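PDB 6JUC: tyrosinase, which probably catalyses the copper-dependent oxidation of L-tyrosine and L-dopa by molecular oxygen to L-dopaquinone, a step in melanin biosynthesis. Local coordinates for residues Gly69-Pro74 against Val365-Pro370; Ala330-Val335 against Leu374-Ile379; Asn334-Val339 against Gly358-Val363. The protein carries 2 engineered substitutions. All blocks are in the same frame, centred on the assembly; numbering follows the deposited sequence.

In the fold
The three contacts frame the peroxide-bound dinuclear copper centre within the central domain of tyrosinase. Contact 1 supplies H71 to one copper ion; contacts 2 and 3 supply H332, H376 and H336 to the other, and the two metals stand 3.5 Å apart, between the copper ions of chains E and F. Contacts 2 and 3 share N334 and V335 on helix 328-340, and their centres are about 10 Å apart. Contact 3 is nested inside the chain loop closed by contact 1, about 12 Å away between centres, and V363 O meets H71 CE1 at 3.2 Å. Contacts 1 and 2 have centres about 15 Å apart and meet through the shared peroxide.

Contact 1 of 3, residues Gly69-Pro74 against Val365-Pro370; sequences GIHGAP and VAAYDP. With CU (copper (II) ion), chain E; PER (peroxide ion), chain G.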
ATOM      1  N   GLY B  69     -21.464  10.042  -9.632  1.00 13.13           N
ATOM      2  CA  GLY B  69     -22.107  11.145  -8.941  1.00 14.65           C
ATOM      3  C   GLY B  69     -23.583  10.928  -8.715  1.00 14.01           C
ATOM      4  O   GLY B  69     -24.203  11.610  -7.911  1.00 19.35           O
ATOM      5  N   ILE B  70     -24.213  10.017  -9.440  1.00 13.20           N
ATOM      6  CA  ILE B  70     -25.622   9.707  -9.190  1.00 13.01           C
ATOM      7  C   ILE B  70     -25.813   9.210  -7.760  1.00 13.92           C
ATOM      8  O   ILE B  70     -26.812   9.495  -7.107  1.00 16.07           O
ATOM      9  CB  ILE B  70     -26.147   8.643 -10.176  1.00 14.50           C
ATOM     10  CG1 ILE B  70     -26.182   9.148 -11.625  1.00 13.70           C
ATOM     11  CG2 ILE B  70     -27.510   8.099  -9.768  1.00 18.58           C
ATOM     12  CD1 ILE B  70     -26.400   8.094 -12.679  1.00 15.63           C
ATOM     13  N   HIS B  71     -24.847   8.434  -7.275  1.00 13.99           N
ATOM     14  CA  HIS B  71     -24.982   7.748  -5.992  1.00 13.81           C
ATOM     15  C   HIS B  71     -25.032   8.703  -4.805  1.00 14.99           C
ATOM     16  O   HIS B  71     -25.887   8.530  -3.928  1.00 17.67           O
ATOM     17  CB  HIS B  71     -23.808   6.779  -5.849  1.00 15.25           C
ATOM     18  CG  HIS B  71     -23.831   5.985  -4.577  1.00 13.80           C
ATOM     19  ND1 HIS B  71     -23.020   6.292  -3.511  1.00 14.38           N
ATOM     20  CD2 HIS B  71     -24.548   4.899  -4.200  1.00 14.12           C
ATOM     21  CE1 HIS B  71     -23.248   5.441  -2.525  1.00 14.93           C
ATOM     22  NE2 HIS B  71     -24.166   4.572  -2.911  1.00 13.91           N
ATOM     23  N   GLY B  72     -24.141   9.687  -4.773  1.00 15.13           N
ATOM     24  CA  GLY B  72     -23.908  10.540  -3.618  1.00 13.42           C
ATOM     25  C   GLY B  72     -23.366  11.904  -3.995  1.00 15.12           C
ATOM     26  O   GLY B  72     -23.920  12.588  -4.870  1.00 16.73           O
ATOM     27  N   ALA B  73     -22.260  12.306  -3.372  1.00 15.53           N
ATOM     28  CA  ALA B  73     -21.618  13.580  -3.687  1.00 14.59           C
ATOM     29  C   ALA B  73     -21.167  13.618  -5.146  1.00 13.22           C
ATOM     30  O   ALA B  73     -20.722  12.594  -5.679  1.00 15.06           O
ATOM     31  CB  ALA B  73     -20.443  13.804  -2.748  1.00 16.45           C
ATOM     32  N   PRO B  74     -21.176  14.752  -5.842  1.00 15.39           N
ATOM     33  CA  PRO B  74     -21.585  16.037  -5.291  1.00 14.86           C
ATOM     34  C   PRO B  74     -23.063  16.384  -5.375  1.00 16.24           C
ATOM     35  O   PRO B  74     -23.441  17.564  -5.322  1.00 19.71           O
ATOM     36  CB  PRO B  74     -20.746  16.997  -6.158  1.00 14.95           C
ATOM     37  CG  PRO B  74     -20.751  16.333  -7.505  1.00 17.20           C
ATOM     38  CD  PRO B  74     -20.612  14.865  -7.206  1.00 15.70           C
ATOM     39  N   VAL B 365     -18.936   9.173  -1.257  1.00 13.81           N
ATOM     40  CA  VAL B 365     -17.929   9.109  -2.321  1.00 13.71           C
ATOM     41  C   VAL B 365     -17.541   7.695  -2.715  1.00 14.09           C
ATOM     42  O   VAL B 365     -16.628   7.523  -3.541  1.00 13.93           O
ATOM     43  CB  VAL B 365     -16.658   9.872  -1.912  1.00 14.26           C
ATOM     44  CG1 VAL B 365     -16.965  11.351  -1.682  1.00 15.77           C
ATOM     45  CG2 VAL B 365     -16.011   9.299  -0.659  1.00 13.85           C
ATOM     46  N   ALA B 366     -18.221   6.683  -2.180  1.00 12.52           N
ATOM     47  CA  ALA B 366     -17.841   5.297  -2.450  1.00 12.79           C
ATOM     48  C   ALA B 366     -17.914   4.960  -3.936  1.00 13.61           C
ATOM     49  O   ALA B 366     -17.110   4.158  -4.408  1.00 13.10           O
ATOM     50  CB  ALA B 366     -18.695   4.332  -1.640  1.00 13.44           C
ATOM     51  N   ALA B 367     -18.878   5.511  -4.663  1.00 14.47           N
ATOM     52  CA  ALA B 367     -19.091   5.126  -6.058  1.00 11.97           C
ATOM     53  C   ALA B 367     -17.914   5.522  -6.942  1.00 12.84           C
ATOM     54  O   ALA B 367     -17.805   4.998  -8.052  1.00 13.31           O
ATOM     55  CB  ALA B 367     -20.382   5.722  -6.600  1.00 14.34           C
ATOM     56  N   TYR B 368     -17.009   6.410  -6.515  1.00 14.56           N
ATOM     57  CA  TYR B 368     -15.862   6.753  -7.366  1.00 14.13           C
ATOM     58  C   TYR B 368     -14.844   5.628  -7.430  1.00 12.79           C
ATOM     59  O   TYR B 368     -14.084   5.521  -8.399  1.00 14.44           O
ATOM     60  CB  TYR B 368     -15.190   8.071  -6.903  1.00 13.37           C
ATOM     61  CG  TYR B 368     -16.207   9.175  -7.074  1.00 13.19           C
ATOM     62  CD1 TYR B 368     -16.432   9.708  -8.336  1.00 13.84           C
ATOM     63  CD2 TYR B 368     -16.949   9.649  -6.001  1.00 13.57           C
ATOM     64  CE1 TYR B 368     -17.357  10.713  -8.524  1.00 12.34           C
ATOM     65  CE2 TYR B 368     -17.898  10.642  -6.205  1.00 15.14           C
ATOM     66  CZ  TYR B 368     -18.097  11.172  -7.463  1.00 12.77           C
ATOM     67  OH  TYR B 368     -19.050  12.156  -7.666  1.00 13.98           O
ATOM     68  N   ASP B 369     -14.793   4.763  -6.407  1.00 13.75           N
ATOM     69  CA  ASP B 369     -13.798   3.687  -6.519  1.00 13.43           C
ATOM     70  C   ASP B 369     -14.269   2.681  -7.551  1.00 13.85           C
ATOM     71  O   ASP B 369     -15.384   2.171  -7.381  1.00 13.05           O
ATOM     72  CB  ASP B 369     -13.638   2.997  -5.167  1.00 15.07           C
ATOM     73  CG  ASP B 369     -12.417   2.091  -5.147  1.00 14.35           C
ATOM     74  OD1 ASP B 369     -12.224   1.369  -6.141  1.00 14.89           O
ATOM     75  OD2 ASP B 369     -11.648   2.096  -4.163  1.00 16.46           O
ATOM     76  N   PRO B 370     -13.492   2.363  -8.573  1.00 12.55           N
ATOM     77  CA  PRO B 370     -13.974   1.392  -9.562  1.00 14.09           C
ATOM     78  C   PRO B 370     -14.419   0.064  -8.982  1.00 12.85           C
ATOM     79  O   PRO B 370     -15.226  -0.644  -9.609  1.00 14.41           O
ATOM     80  CB  PRO B 370     -12.743   1.186 -10.466  1.00 14.90           C
ATOM     81  CG  PRO B 370     -12.041   2.519 -10.387  1.00 14.51           C
ATOM     82  CD  PRO B 370     -12.179   2.925  -8.935  1.00 13.27           C
TER
HETATM   83 CU    CU E 701     -24.599   3.122  -1.582  0.66 16.06          CU
HETATM   84  O1  PER G 703     -24.540   1.549  -1.155  0.82 20.54           O
HETATM   85  O2  PER G 703     -23.343   1.822  -2.079  0.82 17.82           O
HETATM   86  O   HOH W   1     -20.755   7.858  -3.802  1.00 16.49           O
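H71 and A367 face each other where the loop after helix 64-69 passes the loop that precedes helix 371-389. With CG trans to its backbone N (chi1 -179°), the imidazole of H71 runs past the methyl of A367: H71 CB lies 3.7 Å from A367 CB, and H71 CG 4.0 Å from the same methyl. Next along the ring, H71 ND1 donates to a water at 2.8 Å; that water also accepts from A367 N, at 3.1 Å, so a single water ties the metal-binding ring to the opposite backbone and helps fix its rotation. CE1 packs near V363 O, CD2 flanks NE2 on its other side, close to the metal, and at the tip H71 NE2 binds copper at 2.0 Å, with the peroxide O2 close by. This is the first copper site of the type-3 dinuclear centre of tyrosinases; H98 is the second protein ligand, and the engineered F107 stands at a further copper-binding position. F372 meets the H71 ring edge-to-face.

Away from the metal, Y368 stretches across to the other loop. Its OH donates to A73 O at 2.6 Å, with a C=O...O angle of 134° and the hydroxyl tilted 19° from the carbonyl plane, while A73 O itself lies at the edge of the ring, in its plane. The same hydroxyl has P74 CD 3.2 Å away, P74 following a cis peptide bond and crossing the tyrosine at about a right angle. G69 CA approaches Y368 OH as well, at 3.5 Å. A73 CB and V365 CG1 make a looser apolar touch.

Contact 2 of 3, residues Ala330-Val335 against Leu374-Ile379; sequences AIHNNV and LHHCNI. With CU (copper (II) ion), chain F; PER (peroxide ion), chain G.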
ATOM      1  N   ALA B 330     -26.673  -5.292   5.057  1.00 14.54           N
ATOM      2  CA  ALA B 330     -25.706  -5.310   6.159  1.00 14.33           C
ATOM      3  C   ALA B 330     -24.386  -5.931   5.722  1.00 12.24           C
ATOM      4  O   ALA B 330     -23.295  -5.408   5.970  1.00 14.98           O
ATOM      5  CB  ALA B 330     -26.298  -6.091   7.326  1.00 16.23           C
ATOM      6  N   ILE B 331     -24.459  -7.056   5.011  1.00 13.21           N
ATOM      7  CA  ILE B 331     -23.217  -7.664   4.507  1.00 12.87           C
ATOM      8  C   ILE B 331     -22.523  -6.709   3.540  1.00 14.40           C
ATOM      9  O   ILE B 331     -21.307  -6.475   3.608  1.00 14.92           O
ATOM     10  CB  ILE B 331     -23.516  -9.022   3.853  1.00 13.79           C
ATOM     11  CG1 ILE B 331     -23.986 -10.083   4.866  1.00 12.73           C
ATOM     12  CG2 ILE B 331     -22.314  -9.541   3.075  1.00 16.44           C
ATOM     13  CD1 ILE B 331     -24.722 -11.247   4.249  1.00 16.55           C
ATOM     14  N   HIS B 332     -23.291  -6.102   2.641  1.00 14.16           N
ATOM     15  CA  HIS B 332     -22.744  -5.126   1.694  1.00 12.57           C
ATOM     16  C   HIS B 332     -22.076  -3.958   2.413  1.00 12.67           C
ATOM     17  O   HIS B 332     -21.073  -3.387   1.932  1.00 13.50           O
ATOM     18  CB  HIS B 332     -23.898  -4.642   0.812  1.00 14.82           C
ATOM     19  CG  HIS B 332     -23.929  -3.201   0.437  1.00 15.70           C
ATOM     20  ND1 HIS B 332     -24.345  -2.171   1.254  1.00 15.77           N
ATOM     21  CD2 HIS B 332     -23.596  -2.607  -0.746  1.00 14.67           C
ATOM     22  CE1 HIS B 332     -24.250  -1.019   0.618  1.00 16.53           C
ATOM     23  NE2 HIS B 332     -23.797  -1.260  -0.608  1.00 15.05           N
ATOM     24  N   ASN B 333     -22.657  -3.528   3.533  1.00 12.72           N
ATOM     25  CA  ASN B 333     -22.104  -2.413   4.310  1.00 13.22           C
ATOM     26  C   ASN B 333     -20.749  -2.790   4.904  1.00 13.03           C
ATOM     27  O   ASN B 333     -19.814  -1.989   4.831  1.00 12.69           O
ATOM     28  CB  ASN B 333     -23.038  -2.024   5.452  1.00 13.15           C
ATOM     29  CG  ASN B 333     -24.312  -1.324   5.051  1.00 12.51           C
ATOM     30  OD1 ASN B 333     -24.518  -0.993   3.881  1.00 14.80           O
ATOM     31  ND2 ASN B 333     -25.204  -1.140   6.020  1.00 14.48           N
ATOM     32  N   ASN B 334     -20.650  -3.993   5.471  1.00 12.50           N
ATOM     33  CA  ASN B 334     -19.361  -4.428   5.999  1.00 12.46           C
ATOM     34  C   ASN B 334     -18.314  -4.455   4.890  1.00 12.26           C
ATOM     35  O   ASN B 334     -17.180  -4.047   5.138  1.00 14.22           O
ATOM     36  CB  ASN B 334     -19.452  -5.786   6.713  1.00 14.81           C
ATOM     37  CG  ASN B 334     -20.070  -5.660   8.097  1.00 16.81           C
ATOM     38  OD1 ASN B 334     -20.772  -4.682   8.366  1.00 21.92           O
ATOM     39  ND2 ASN B 334     -19.795  -6.603   8.978  1.00 18.11           N
ATOM     40  N   VAL B 335     -18.673  -4.935   3.696  1.00 13.64           N
ATOM     41  CA  VAL B 335     -17.670  -5.030   2.634  1.00 12.76           C
ATOM     42  C   VAL B 335     -17.190  -3.639   2.239  1.00 14.22           C
ATOM     43  O   VAL B 335     -15.998  -3.431   2.021  1.00 14.00           O
ATOM     44  CB  VAL B 335     -18.244  -5.788   1.428  1.00 14.16           C
ATOM     45  CG1 VAL B 335     -17.285  -5.733   0.244  1.00 16.61           C
ATOM     46  CG2 VAL B 335     -18.541  -7.243   1.796  1.00 13.65           C
ATOM     47  N   LEU B 374     -18.111  -3.395  -9.053  1.00 13.60           N
ATOM     48  CA  LEU B 374     -17.886  -4.837  -9.059  1.00 12.59           C
ATOM     49  C   LEU B 374     -18.508  -5.449  -7.805  1.00 13.24           C
ATOM     50  O   LEU B 374     -19.086  -6.540  -7.817  1.00 16.18           O
ATOM     51  CB  LEU B 374     -16.395  -5.170  -9.156  1.00 14.19           C
ATOM     52  CG  LEU B 374     -15.645  -4.507 -10.313  1.00 13.31           C
ATOM     53  CD1 LEU B 374     -14.154  -4.804 -10.210  1.00 18.00           C
ATOM     54  CD2 LEU B 374     -16.214  -4.957 -11.658  1.00 16.94           C
ATOM     55  N   HIS B 375     -18.370  -4.699  -6.716  1.00 13.04           N
ATOM     56  CA  HIS B 375     -19.059  -5.023  -5.471  1.00 13.75           C
ATOM     57  C   HIS B 375     -20.563  -5.072  -5.697  1.00 12.79           C
ATOM     58  O   HIS B 375     -21.207  -6.071  -5.379  1.00 14.61           O
ATOM     59  CB  HIS B 375     -18.706  -3.988  -4.399  1.00 13.81           C
ATOM     60  CG  HIS B 375     -19.340  -4.228  -3.063  1.00 13.32           C
ATOM     61  ND1 HIS B 375     -19.565  -5.455  -2.492  1.00 14.18           N
ATOM     62  CD2 HIS B 375     -19.787  -3.316  -2.164  1.00 14.38           C
ATOM     63  CE1 HIS B 375     -20.131  -5.296  -1.309  1.00 13.31           C
ATOM     64  NE2 HIS B 375     -20.282  -4.000  -1.086  1.00 13.47           N
ATOM     65  N   HIS B 376     -21.118  -4.005  -6.263  1.00 14.42           N
ATOM     66  CA  HIS B 376     -22.562  -3.961  -6.467  1.00 14.66           C
ATOM     67  C   HIS B 376     -22.991  -4.963  -7.520  1.00 15.81           C
ATOM     68  O   HIS B 376     -24.103  -5.475  -7.483  1.00 15.89           O
ATOM     69  CB  HIS B 376     -23.044  -2.539  -6.813  1.00 14.73           C
ATOM     70  CG  HIS B 376     -23.381  -1.869  -5.507  1.00 14.03           C
ATOM     71  ND1 HIS B 376     -24.538  -2.160  -4.828  1.00 14.21           N
ATOM     72  CD2 HIS B 376     -22.666  -1.047  -4.712  1.00 17.21           C
ATOM     73  CE1 HIS B 376     -24.565  -1.491  -3.685  1.00 14.11           C
ATOM     74  NE2 HIS B 376     -23.446  -0.806  -3.604  1.00 15.53           N
ATOM     75  N   CYS B 377     -22.125  -5.280  -8.483  1.00 12.61           N
ATOM     76  CA  CYS B 377     -22.501  -6.377  -9.386  1.00 12.61           C
ATOM     77  C   CYS B 377     -22.681  -7.669  -8.609  1.00 14.90           C
ATOM     78  O   CYS B 377     -23.630  -8.442  -8.832  1.00 13.91           O
ATOM     79  CB  CYS B 377     -21.472  -6.440 -10.513  1.00 14.61           C
ATOM     80  SG  CYS B 377     -22.025  -7.539 -11.831  1.00 15.29           S
ATOM     81  N   ASN B 378     -21.807  -7.949  -7.624  1.00 13.98           N
ATOM     82  CA  ASN B 378     -22.049  -9.172  -6.846  1.00 13.94           C
ATOM     83  C   ASN B 378     -23.251  -9.046  -5.916  1.00 13.15           C
ATOM     84  O   ASN B 378     -23.955 -10.023  -5.642  1.00 14.64           O
ATOM     85  CB  ASN B 378     -20.808  -9.557  -6.033  1.00 13.92           C
ATOM     86  CG  ASN B 378     -20.929 -10.984  -5.535  1.00 14.40           C
ATOM     87  OD1 ASN B 378     -21.245 -11.889  -6.314  1.00 16.57           O
ATOM     88  ND2 ASN B 378     -20.717 -11.183  -4.239  1.00 15.27           N
ATOM     89  N   ILE B 379     -23.548  -7.850  -5.409  1.00 13.53           N
ATOM     90  CA  ILE B 379     -24.772  -7.700  -4.594  1.00 13.84           C
ATOM     91  C   ILE B 379     -25.986  -7.973  -5.461  1.00 13.13           C
ATOM     92  O   ILE B 379     -26.954  -8.587  -4.988  1.00 14.89           O
ATOM     93  CB  ILE B 379     -24.800  -6.309  -3.940  1.00 12.73           C
ATOM     94  CG1 ILE B 379     -23.630  -6.116  -2.965  1.00 15.00           C
ATOM     95  CG2 ILE B 379     -26.123  -5.949  -3.272  1.00 16.16           C
ATOM     96  CD1 ILE B 379     -23.529  -7.232  -1.934  1.00 18.26           C
TER
HETATM   97 CU    CU F 702     -22.946   0.067  -1.769  0.87 19.08          CU
HETATM   98  O1  PER G 703     -24.540   1.549  -1.155  0.82 20.54           O
HETATM   99  O2  PER G 703     -23.343   1.822  -2.079  0.82 17.82           O
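Helix segments 330-335 and 374-379 run nearly antiparallel, at 162° with their axes 11.2 Å apart, and the gap is bridged by H332 and V335 from one and H375, H376 and I379 from the other. These are two helices of the antiparallel four-helix bundle that holds the dinuclear copper centre in tyrosinases; helix 103-129, through F103 and V111, closes on the same cluster. A chi1 of -179° extends H375 away from its own backbone N and across the gap. Its NE2 donates to H332 O at 3.2 Å, with an N-H...O angle of 155°, reaching a lone pair in the carbonyl plane. The ring is sandwiched: V335 CG1 sits over one face, 3.6 Å from the H375 centroid in a CH-pi contact, and I379 CG1, from H375's own helix, lies over the opposite face, both offset toward the rim. The rings of H332 and H375 are nearly parallel but slid apart, so they barely overlap. I379 CD1 also packs on H332 CB, at 3.8 Å.

H332 and H376 converge on one copper ion, which H332 NE2 binds at 2.0 Å and H376 NE2 at 2.1 Å. Those two nitrogens come within 3.1 Å of each other, H332 NE2 to H376 NE2, because they share the metal, and their ring planes meet obliquely. The other ring nitrogen, H332 ND1, shares its one N-H between N333 OD1, at 2.9 Å, and E329 O.

Contact 3 of 3, residues Asn334-Val339 against Gly358-Val363; sequences NVHNWV and GHMSSV. With CU (copper (II) ion), chain F; PER (peroxide ion), chain G.
The short 3-10 turn 359-361 lies against helix segment 334-339, their nearest CA atoms, N337 CA and S361 CA, 4.3 Å apart, and H336 and M360 do most of the touching. The main polar link is from side chain to backbone: H336 ND1 donates to M360 O at 2.7 Å with an N-H...O angle of 145°. The acceptor lies in the imidazole plane and the donor in the carbonyl plane, an arrangement that fixes the rotation of the ring. The other nitrogen, H336 NE2, binds copper at 2.1 Å, so the loop carbonyl acts as a second-shell partner that positions a first-shell ligand.

The M360 side chain bends at chi2 (-73°) and chi3 (-76°) and curls back toward the imidazole it crosses. Its CE comes within 3.6 Å of H336 ND1, while SD lies 4.6 Å from the H336 ring centroid, approaching obliquely. Nearer the backbone, M360 CG packs on V339 CG1 at 3.7 Å; of helix 371-389, I371 borders both side chains and F372 the methionine. S361 meets the helix through carbon, its CB 4.1 Å from N337 CA. The polar ends of this pair are held elsewhere, S361 OG on G341 O and N337 ND2 on Q489 OE1.

F517, from the C-terminal part of the chain, stacks on the H336 ring, while H332, one helical turn before H336, and H376 from helix 371-389 complete the three-histidine set of the second copper site, the arrangement typical of type-3 copper proteins.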
ATOM      1  N   ASN B 334     -20.650  -3.993   5.471  1.00 12.50           N
ATOM      2  CA  ASN B 334     -19.361  -4.428   5.999  1.00 12.46           C
ATOM      3  C   ASN B 334     -18.314  -4.455   4.890  1.00 12.26           C
ATOM      4  O   ASN B 334     -17.180  -4.047   5.138  1.00 14.22           O
ATOM      5  CB  ASN B 334     -19.452  -5.786   6.713  1.00 14.81           C
ATOM      6  CG  ASN B 334     -20.070  -5.660   8.097  1.00 16.81           C
ATOM      7  OD1 ASN B 334     -20.772  -4.682   8.366  1.00 21.92           O
ATOM      8  ND2 ASN B 334     -19.795  -6.603   8.978  1.00 18.11           N
ATOM      9  N   VAL B 335     -18.673  -4.935   3.696  1.00 13.64           N
ATOM     10  CA  VAL B 335     -17.670  -5.030   2.634  1.00 12.76           C
ATOM     11  C   VAL B 335     -17.190  -3.639   2.239  1.00 14.22           C
ATOM     12  O   VAL B 335     -15.998  -3.431   2.021  1.00 14.00           O
ATOM     13  CB  VAL B 335     -18.244  -5.788   1.428  1.00 14.16           C
ATOM     14  CG1 VAL B 335     -17.285  -5.733   0.244  1.00 16.61           C
ATOM     15  CG2 VAL B 335     -18.541  -7.243   1.796  1.00 13.65           C
ATOM     16  N   HIS B 336     -18.093  -2.661   2.157  1.00 13.43           N
ATOM     17  CA  HIS B 336     -17.681  -1.270   1.902  1.00 12.09           C
ATOM     18  C   HIS B 336     -16.592  -0.847   2.875  1.00 13.32           C
ATOM     19  O   HIS B 336     -15.542  -0.296   2.517  1.00 14.93           O
ATOM     20  CB  HIS B 336     -18.902  -0.357   2.036  1.00 14.77           C
ATOM     21  CG  HIS B 336     -19.672  -0.101   0.780  1.00 11.63           C
ATOM     22  ND1 HIS B 336     -19.218   0.784  -0.173  1.00 13.64           N
ATOM     23  CD2 HIS B 336     -20.837  -0.603   0.286  1.00 13.42           C
ATOM     24  CE1 HIS B 336     -20.061   0.839  -1.188  1.00 14.42           C
ATOM     25  NE2 HIS B 336     -21.061  -0.002  -0.933  1.00 15.24           N
ATOM     26  N   ASN B 337     -16.849  -1.078   4.164  1.00 13.40           N
ATOM     27  CA  ASN B 337     -15.869  -0.742   5.202  1.00 12.34           C
ATOM     28  C   ASN B 337     -14.539  -1.439   4.970  1.00 12.72           C
ATOM     29  O   ASN B 337     -13.464  -0.845   4.979  1.00 13.37           O
ATOM     30  CB  ASN B 337     -16.431  -1.142   6.580  1.00 14.04           C
ATOM     31  CG  ASN B 337     -15.557  -0.745   7.749  1.00 15.28           C
ATOM     32  OD1 ASN B 337     -14.835   0.259   7.702  1.00 17.31           O
ATOM     33  ND2 ASN B 337     -15.566  -1.536   8.824  1.00 14.29           N
ATOM     34  N   TRP B 338     -14.599  -2.746   4.766  1.00 13.14           N
ATOM     35  CA  TRP B 338     -13.374  -3.544   4.725  1.00 12.94           C
ATOM     36  C   TRP B 338     -12.542  -3.201   3.506  1.00 12.97           C
ATOM     37  O   TRP B 338     -11.305  -3.235   3.548  1.00 12.84           O
ATOM     38  CB  TRP B 338     -13.752  -5.023   4.752  1.00 13.00           C
ATOM     39  CG  TRP B 338     -14.271  -5.518   6.062  1.00 13.85           C
ATOM     40  CD1 TRP B 338     -13.906  -5.100   7.308  1.00 14.67           C
ATOM     41  CD2 TRP B 338     -15.246  -6.555   6.258  1.00 15.17           C
ATOM     42  NE1 TRP B 338     -14.600  -5.799   8.270  1.00 18.03           N
ATOM     43  CE2 TRP B 338     -15.429  -6.701   7.646  1.00 15.79           C
ATOM     44  CE3 TRP B 338     -15.989  -7.369   5.400  1.00 15.59           C
ATOM     45  CZ2 TRP B 338     -16.315  -7.625   8.193  1.00 15.84           C
ATOM     46  CZ3 TRP B 338     -16.869  -8.285   5.951  1.00 17.30           C
ATOM     47  CH2 TRP B 338     -17.032  -8.412   7.339  1.00 15.79           C
ATOM     48  N   VAL B 339     -13.180  -2.837   2.391  1.00 12.15           N
ATOM     49  CA  VAL B 339     -12.410  -2.438   1.212  1.00 13.41           C
ATOM     50  C   VAL B 339     -11.747  -1.080   1.384  1.00 13.20           C
ATOM     51  O   VAL B 339     -10.581  -0.910   0.992  1.00 14.15           O
ATOM     52  CB  VAL B 339     -13.297  -2.443  -0.047  1.00 10.65           C
ATOM     53  CG1 VAL B 339     -12.547  -1.797  -1.202  1.00 14.34           C
ATOM     54  CG2 VAL B 339     -13.713  -3.867  -0.400  1.00 15.06           C
ATOM     55  N   GLY B 358     -10.584   5.384   3.253  1.00 12.50           N
ATOM     56  CA  GLY B 358     -10.680   5.355   1.812  1.00 12.13           C
ATOM     57  C   GLY B 358     -12.122   5.412   1.347  1.00 11.90           C
ATOM     58  O   GLY B 358     -13.059   5.244   2.121  1.00 13.23           O
ATOM     59  N   HIS B 359     -12.268   5.673   0.049  1.00 12.40           N
ATOM     60  CA  HIS B 359     -13.562   6.060  -0.501  1.00 11.88           C
ATOM     61  C   HIS B 359     -14.642   5.022  -0.268  1.00 12.88           C
ATOM     62  O   HIS B 359     -15.784   5.429  -0.026  1.00 14.83           O
ATOM     63  CB  HIS B 359     -13.423   6.297  -2.016  1.00 12.67           C
ATOM     64  CG  HIS B 359     -12.657   7.566  -2.225  1.00 11.75           C
ATOM     65  ND1 HIS B 359     -11.326   7.661  -1.904  1.00 12.34           N
ATOM     66  CD2 HIS B 359     -13.062   8.772  -2.680  1.00 13.07           C
ATOM     67  CE1 HIS B 359     -10.922   8.895  -2.166  1.00 13.09           C
ATOM     68  NE2 HIS B 359     -11.949   9.583  -2.637  1.00 13.89           N
ATOM     69  N   MET B 360     -14.305   3.733  -0.352  1.00 12.55           N
ATOM     70  CA  MET B 360     -15.370   2.726  -0.296  1.00 13.11           C
ATOM     71  C   MET B 360     -16.112   2.703   1.024  1.00 14.00           C
ATOM     72  O   MET B 360     -17.228   2.170   1.043  1.00 14.62           O
ATOM     73  CB  MET B 360     -14.818   1.331  -0.618  1.00 13.18           C
ATOM     74  CG  MET B 360     -14.763   1.065  -2.124  1.00 13.66           C
ATOM     75  SD  MET B 360     -16.426   0.795  -2.772  1.00 14.48           S
ATOM     76  CE  MET B 360     -16.725  -0.873  -2.208  1.00 13.22           C
ATOM     77  N   SER B 361     -15.530   3.248   2.102  1.00 14.27           N
ATOM     78  CA  SER B 361     -16.232   3.178   3.374  1.00 14.02           C
ATOM     79  C   SER B 361     -17.259   4.304   3.500  1.00 14.20           C
ATOM     80  O   SER B 361     -17.995   4.304   4.477  1.00 14.54           O
ATOM     81  CB  SER B 361     -15.289   3.236   4.589  1.00 14.20           C
ATOM     82  OG  SER B 361     -14.688   4.532   4.681  1.00 16.23           O
ATOM     83  N   SER B 362     -17.275   5.247   2.571  1.00 14.46           N
ATOM     84  CA  SER B 362     -17.966   6.515   2.734  1.00 15.37           C
ATOM     85  C   SER B 362     -19.108   6.653   1.740  1.00 13.16           C
ATOM     86  O   SER B 362     -18.877   6.705   0.531  1.00 17.20           O
ATOM     87  CB  SER B 362     -16.958   7.666   2.549  1.00 14.43           C
ATOM     88  OG  SER B 362     -17.603   8.932   2.514  1.00 18.57           O
ATOM     89  N   VAL B 363     -20.345   6.683   2.232  1.00 14.28           N
ATOM     90  CA  VAL B 363     -21.494   6.770   1.341  1.00 16.49           C
ATOM     91  C   VAL B 363     -21.351   7.875   0.312  1.00 15.31           C
ATOM     92  O   VAL B 363     -21.625   7.652  -0.873  1.00 14.86           O
ATOM     93  CB  VAL B 363     -22.803   6.976   2.139  1.00 21.20           C
ATOM     94  CG1 VAL B 363     -23.949   7.268   1.182  1.00 30.98           C
ATOM     95  CG2 VAL B 363     -23.082   5.726   2.957  1.00 26.99           C
TER
HETATM   96 CU    CU F 702     -22.946   0.067  -1.769  0.87 19.08          CU
HETATM   97  O1  PER G 703     -24.540   1.549  -1.155  0.82 20.54           O
HETATM   98  O2  PER G 703     -23.343   1.822  -2.079  0.82 17.82           O